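Local coordinates for protein HIAXHD3 (Humicola insolens, PDB 3ZXK) that hydrolyses alpha-L-arabinofuranosyl side chains, probably those of arabinoxylan, at residues Y204-R209 and G250-A255; E229-V234 and R281-G286. All blocks are in the same frame, centred on the assembly; numbering follows the deposited sequence.

Starting from the N terminus, strand 202-209 supplies the first half of contact 1, and the next-but-one strand, 228-232, supplies the first half of contact 2. The chain then leaves this sheet for the neighbouring one, whose strand 250-254 completes contact 1 and closes a loop of 40 intervening residues. Contact 2 closes at 281-286, at the turn after strand 273-282, with 46 residues between its own two segments. The segments therefore alternate, and the two loops cross instead of nesting. Both contacts tie the same pair of adjacent propeller blades together, with centres 12 Å apart: contact 1 does so through buried aliphatic groups, contact 2 through a charged pair at the surface.

Contact 1 (Y204-R209 and G250-A255); sequences YILVTR and GGIVDA
L206 and I252 meet through one methyl each, CD2 of L206 lying 3.7 Å from CG2 of I252. The contact is a seam between adjacent blades of the five-bladed beta-propeller of glycoside hydrolase family 43: strand 202-209 belongs to one blade, and 250-254 is the first strand of the next. The evidence is sheet membership, since the two strands pair within different antiparallel sheets. Across the seam the nearest alpha carbons, CA of L206 and CA of G251, are 6.9 Å apart, and the only pair of side chains that meets is apolar.

The same L206 methyl also reaches the glycine backbone, with CD2 of L206 4.1 Å from CA of G251. Its other branch stands further back, CD1 of L206 being 4.4 Å from CD1 of I252, so the two side chains meet at an angle, chiefly through one branch of each. For I252 the first torsion explains which methyl is presented: at chi1 60°, CG1 is placed between the backbone N and the carbonyl carbon, while CG2 lies beside N and faces the leucine.

Around this pair, Y262 touches both side chains, while W260 and I199 pack on I252. The backbone N of I252 is hydrogen-bonded to the hydroxyl of Y197, which pins the strand next to the contact. At the end of the leucine strand away from R209, Y204 sets its ring edge-to-face with W282 and hydrogen-bonds through OH to the carbonyl O of G286, a second link between the blades. The side chain of L206 is about 13 Å from the bound arabinofuranose, so the seam does not itself touch the sugar. CD2 of L206 has a further methyl neighbour in contact 2, CD2 of L233.

Contact 2 (E229-V234 and R281-G286); sequences EARTLV and RWTADG
R231 reaches across to D285 and forms a salt bridge, the firm part of the contact, NH2 of R231 donating to OD2 of D285 at 2.8 Å with an N-H...O angle of 155°. The carboxylate oxygen sits at the edge of the guanidinium, near its plane, yet the nitrogen comes to OD2 from above the carboxylate plane, 44° out of it; the two flat groups are turned 66° against each other. An extended chain from CG to NE lets the arginine span the wide gap between backbones, whose closest alpha carbons, CA of R231 and CA of G286, are 11.2 Å apart.

D285 belongs to a type I beta turn, T283 to G286, closed by G286 N to T283 O at 3.1 Å, which leads from strand 273-282 of one propeller blade to its last strand, 288-290; R231 lies on the outer strand of the adjacent blade. Within the turn OG1 of T283 donates to OD1 of D285 at a very short 2.5 Å, a length that is doubtful. R231 also makes a cation-pi contact with W287. Replacing R231 by alanine is likely to leave the carboxylate of D285 without its charge partner and W287 without its cation.

The looser side is solvated: a water donates to OD2 of D285 at 2.7 Å and accepts only a weak, 3.3 Å bond from NH1 of R231. Both residues also touch a crystal neighbour.

Contact 1 (Y204-R209 and G250-A255)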
loop_
_atom_site.group_PDB
_atom_site.type_symbol
_atom_site.label_atom_id
_atom_site.label_comp_id
_atom_site.label_asym_id
_atom_site.label_seq_id
_atom_site.Cartn_x
_atom_site.Cartn_y
_atom_site.Cartn_z
ATOM N N TYR A 204 -17.968 -18.644 6.480
ATOM C CA TYR A 204 -17.793 -18.236 5.100
ATOM C C TYR A 204 -16.321 -17.961 4.830
ATOM O O TYR A 204 -15.585 -17.413 5.676
ATOM C CB TYR A 204 -18.610 -16.976 4.794
ATOM C CG TYR A 204 -20.112 -17.154 4.921
ATOM C CD1 TYR A 204 -20.729 -17.086 6.154
ATOM C CD2 TYR A 204 -20.919 -17.397 3.793
ATOM C CE1 TYR A 204 -22.094 -17.248 6.286
ATOM C CE2 TYR A 204 -22.304 -17.539 3.912
ATOM C CZ TYR A 204 -22.877 -17.503 5.183
ATOM O OH TYR A 204 -24.227 -17.638 5.376
ATOM N N ILE A 205 -15.911 -18.266 3.609
ATOM C CA ILE A 205 -14.579 -17.878 3.145
ATOM C C ILE A 205 -14.767 -17.229 1.784
ATOM O O ILE A 205 -15.431 -17.788 0.919
ATOM C CB ILE A 205 -13.598 -19.082 3.032
ATOM C CG1 ILE A 205 -13.396 -19.750 4.399
ATOM C CG2 ILE A 205 -12.266 -18.607 2.463
ATOM C CD1 ILE A 205 -12.702 -21.094 4.347
ATOM N N LEU A 206 -14.224 -16.034 1.606
ATOM C CA LEU A 206 -14.196 -15.405 0.296
ATOM C C LEU A 206 -12.876 -15.715 -0.371
ATOM O O LEU A 206 -11.815 -15.586 0.257
ATOM C CB LEU A 206 -14.338 -13.889 0.434
ATOM C CG LEU A 206 -15.686 -13.324 0.009
ATOM C CD1 LEU A 206 -16.782 -13.808 0.960
ATOM C CD2 LEU A 206 -15.598 -11.792 -0.052
ATOM N N VAL A 207 -12.934 -16.112 -1.638
ATOM C CA VAL A 207 -11.722 -16.365 -2.430
ATOM C C VAL A 207 -11.833 -15.704 -3.793
ATOM O O VAL A 207 -12.942 -15.457 -4.267
ATOM C CB VAL A 207 -11.422 -17.892 -2.602
ATOM C CG1 VAL A 207 -11.241 -18.589 -1.260
ATOM C CG2 VAL A 207 -12.551 -18.606 -3.374
ATOM N N THR A 208 -10.688 -15.420 -4.400
ATOM C CA THR A 208 -10.637 -14.886 -5.752
ATOM C C THR A 208 -10.129 -15.928 -6.723
ATOM O O THR A 208 -9.239 -16.727 -6.381
ATOM C CB THR A 208 -9.770 -13.595 -5.850
ATOM O OG1 THR A 208 -9.851 -13.024 -7.172
ATOM C CG2 THR A 208 -8.300 -13.862 -5.553
ATOM N N ARG A 209 -10.675 -15.882 -7.943
ATOM C CA ARG A 209 -10.052 -16.527 -9.087
ATOM C C ARG A 209 -9.258 -15.430 -9.829
ATOM O O ARG A 209 -9.854 -14.527 -10.439
ATOM C CB ARG A 209 -11.101 -17.157 -9.997
ATOM C CG ARG A 209 -10.439 -17.834 -11.193
ATOM C CD ARG A 209 -11.439 -18.289 -12.233
ATOM N NE ARG A 209 -12.108 -17.168 -12.901
ATOM C CZ ARG A 209 -13.089 -17.321 -13.781
ATOM N NH1 ARG A 209 -13.495 -18.543 -14.100
ATOM N NH2 ARG A 209 -13.653 -16.264 -14.349
ATOM N N GLY A 250 -10.380 -8.667 -2.023
ATOM C CA GLY A 250 -11.029 -7.817 -1.009
ATOM C C GLY A 250 -11.810 -8.645 0.006
ATOM O O GLY A 250 -11.543 -9.838 0.206
ATOM N N GLY A 251 -12.802 -8.027 0.631
ATOM C CA GLY A 251 -13.555 -8.722 1.673
ATOM C C GLY A 251 -14.874 -8.051 1.935
ATOM O O GLY A 251 -15.218 -7.043 1.310
ATOM N N ILE A 252 -15.611 -8.626 2.873
ATOM C CA ILE A 252 -16.935 -8.110 3.190
ATOM C C ILE A 252 -16.979 -7.647 4.637
ATOM O O ILE A 252 -16.217 -8.131 5.478
ATOM C CB ILE A 252 -18.059 -9.131 2.891
ATOM C CG1 ILE A 252 -17.880 -10.423 3.703
ATOM C CG2 ILE A 252 -18.100 -9.417 1.377
ATOM C CD1 ILE A 252 -19.104 -11.330 3.684
ATOM N N VAL A 253 -17.883 -6.713 4.940
ATOM C CA VAL A 253 -17.917 -6.090 6.254
ATOM C C VAL A 253 -19.322 -5.565 6.527
ATOM O O VAL A 253 -20.023 -5.140 5.591
ATOM C CB VAL A 253 -16.846 -4.990 6.397
ATOM C CG1 VAL A 253 -17.053 -3.836 5.380
ATOM C CG2 VAL A 253 -16.826 -4.462 7.826
ATOM N N ASP A 254 -19.723 -5.623 7.791
ATOM C CA ASP A 254 -21.030 -5.177 8.237
ATOM C C ASP A 254 -20.924 -3.744 8.749
ATOM O O ASP A 254 -19.978 -3.405 9.468
ATOM C CB ASP A 254 -21.575 -6.079 9.358
ATOM C CG ASP A 254 -20.596 -6.269 10.549
ATOM O OD1 ASP A 254 -19.431 -6.712 10.339
ATOM O OD2 ASP A 254 -21.015 -6.081 11.710
ATOM N N ALA A 255 -21.882 -2.908 8.374
ATOM C CA ALA A 255 -21.999 -1.567 8.968
ATOM C C ALA A 255 -22.771 -1.652 10.289
ATOM O O ALA A 255 -23.396 -2.683 10.594
ATOM C CB ALA A 255 -22.672 -0.606 7.991
#

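Contact 2 (E229-V234 and R281-G286)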
loop_
_atom_site.group_PDB
_atom_site.type_symbol
_atom_site.label_atom_id
_atom_site.label_comp_id
_atom_site.label_asym_id
_atom_site.label_seq_id
_atom_site.Cartn_x
_atom_site.Cartn_y
_atom_site.Cartn_z
ATOM N N GLU A 229 -18.699 -25.359 0.186
ATOM C CA GLU A 229 -19.281 -25.266 -1.159
ATOM C C GLU A 229 -19.274 -23.805 -1.614
ATOM O O GLU A 229 -19.216 -22.903 -0.773
ATOM C CB GLU A 229 -20.699 -25.821 -1.182
ATOM C CG GLU A 229 -21.705 -25.011 -0.382
ATOM C CD GLU A 229 -23.093 -25.584 -0.455
ATOM O OE1 GLU A 229 -23.384 -26.290 -1.438
ATOM O OE2 GLU A 229 -23.878 -25.359 0.486
ATOM N N ALA A 230 -19.330 -23.573 -2.929
ATOM C CA ALA A 230 -19.143 -22.226 -3.490
ATOM C C ALA A 230 -20.363 -21.702 -4.246
ATOM O O ALA A 230 -21.147 -22.484 -4.796
ATOM C CB ALA A 230 -17.933 -22.198 -4.419
ATOM N N ARG A 231 -20.496 -20.372 -4.265
ATOM C CA ARG A 231 -21.313 -19.646 -5.234
ATOM C C ARG A 231 -20.477 -18.494 -5.756
ATOM O O ARG A 231 -19.569 -18.041 -5.099
ATOM C CB ARG A 231 -22.559 -19.045 -4.581
ATOM C CG ARG A 231 -23.621 -20.054 -4.192
ATOM C CD ARG A 231 -24.953 -19.372 -3.928
ATOM N NE ARG A 231 -25.946 -20.362 -3.522
ATOM C CZ ARG A 231 -27.215 -20.088 -3.250
ATOM N NH1 ARG A 231 -27.658 -18.844 -3.351
ATOM N NH2 ARG A 231 -28.041 -21.065 -2.870
ATOM N N THR A 232 -20.814 -18.002 -6.937
ATOM C CA THR A 232 -20.153 -16.821 -7.470
ATOM C C THR A 232 -20.636 -15.569 -6.746
ATOM O O THR A 232 -21.836 -15.393 -6.514
ATOM C CB THR A 232 -20.427 -16.733 -8.965
ATOM O OG1 THR A 232 -19.830 -17.880 -9.591
ATOM C CG2 THR A 232 -19.846 -15.433 -9.564
ATOM N N LEU A 233 -19.710 -14.712 -6.358
ATOM C CA LEU A 233 -20.081 -13.382 -5.872
ATOM C C LEU A 233 -19.994 -12.371 -7.028
ATOM O O LEU A 233 -20.940 -11.605 -7.290
ATOM C CB LEU A 233 -19.184 -12.981 -4.691
ATOM C CG LEU A 233 -19.531 -11.695 -3.948
ATOM C CD1 LEU A 233 -20.931 -11.749 -3.349
ATOM C CD2 LEU A 233 -18.482 -11.458 -2.875
ATOM N N VAL A 234 -18.864 -12.351 -7.713
ATOM C CA VAL A 234 -18.764 -11.606 -8.966
ATOM C C VAL A 234 -17.931 -12.410 -9.938
ATOM O O VAL A 234 -16.996 -13.119 -9.545
ATOM C CB VAL A 234 -18.133 -10.196 -8.847
ATOM C CG1 VAL A 234 -18.995 -9.241 -8.024
ATOM C CG2 VAL A 234 -16.681 -10.270 -8.382
ATOM N N ARG A 281 -26.806 -7.922 -0.563
ATOM C CA ARG A 281 -28.050 -8.422 0.018
ATOM C C ARG A 281 -27.809 -9.891 0.376
ATOM O O ARG A 281 -26.896 -10.532 -0.141
ATOM C CB ARG A 281 -29.223 -8.284 -0.968
ATOM C CG ARG A 281 -29.014 -9.039 -2.262
ATOM C CD ARG A 281 -30.182 -8.923 -3.233
ATOM N NE ARG A 281 -29.808 -9.596 -4.470
ATOM C CZ ARG A 281 -29.461 -8.979 -5.599
ATOM N NH1 ARG A 281 -29.498 -7.652 -5.683
ATOM N NH2 ARG A 281 -29.112 -9.694 -6.660
ATOM N N TRP A 282 -28.599 -10.411 1.294
ATOM C CA TRP A 282 -28.523 -11.815 1.648
ATOM C C TRP A 282 -29.717 -12.527 1.093
ATOM O O TRP A 282 -30.844 -12.040 1.204
ATOM C CB TRP A 282 -28.451 -11.954 3.159
ATOM C CG TRP A 282 -27.096 -11.531 3.670
ATOM C CD1 TRP A 282 -26.654 -10.249 3.990
ATOM C CD2 TRP A 282 -25.942 -12.395 3.842
ATOM N NE1 TRP A 282 -25.341 -10.275 4.393
ATOM C CE2 TRP A 282 -24.852 -11.542 4.330
ATOM C CE3 TRP A 282 -25.723 -13.763 3.695
ATOM C CZ2 TRP A 282 -23.596 -12.053 4.618
ATOM C CZ3 TRP A 282 -24.454 -14.267 3.988
ATOM C CH2 TRP A 282 -23.423 -13.428 4.454
ATOM N N THR A 283 -29.484 -13.685 0.478
ATOM C CA THR A 283 -30.584 -14.526 0.038
ATOM C C THR A 283 -31.288 -15.152 1.240
ATOM O O THR A 283 -30.749 -15.207 2.360
ATOM C CB THR A 283 -30.143 -15.648 -0.923
ATOM O OG1 THR A 283 -29.345 -16.593 -0.203
ATOM C CG2 THR A 283 -29.345 -15.081 -2.093
ATOM N N ALA A 284 -32.516 -15.602 1.013
ATOM C CA ALA A 284 -33.251 -16.311 2.054
ATOM C C ALA A 284 -32.510 -17.593 2.425
ATOM O O ALA A 284 -32.566 -18.003 3.576
ATOM C CB ALA A 284 -34.667 -16.622 1.599
ATOM N N ASP A 285 -31.817 -18.219 1.460
ATOM C CA ASP A 285 -31.069 -19.445 1.776
ATOM C C ASP A 285 -29.647 -19.214 2.354
ATOM O O ASP A 285 -28.873 -20.163 2.505
ATOM C CB ASP A 285 -31.122 -20.520 0.653
ATOM C CG ASP A 285 -30.498 -20.072 -0.660
ATOM O OD1 ASP A 285 -29.948 -18.953 -0.742
ATOM O OD2 ASP A 285 -30.572 -20.881 -1.636
ATOM N N GLY A 286 -29.312 -17.960 2.675
ATOM C CA GLY A 286 -28.109 -17.651 3.461
ATOM C C GLY A 286 -26.834 -17.375 2.686
ATOM O O GLY A 286 -25.737 -17.677 3.172
HETATM O O HOH W 1 -30.929 -19.175 -3.719
#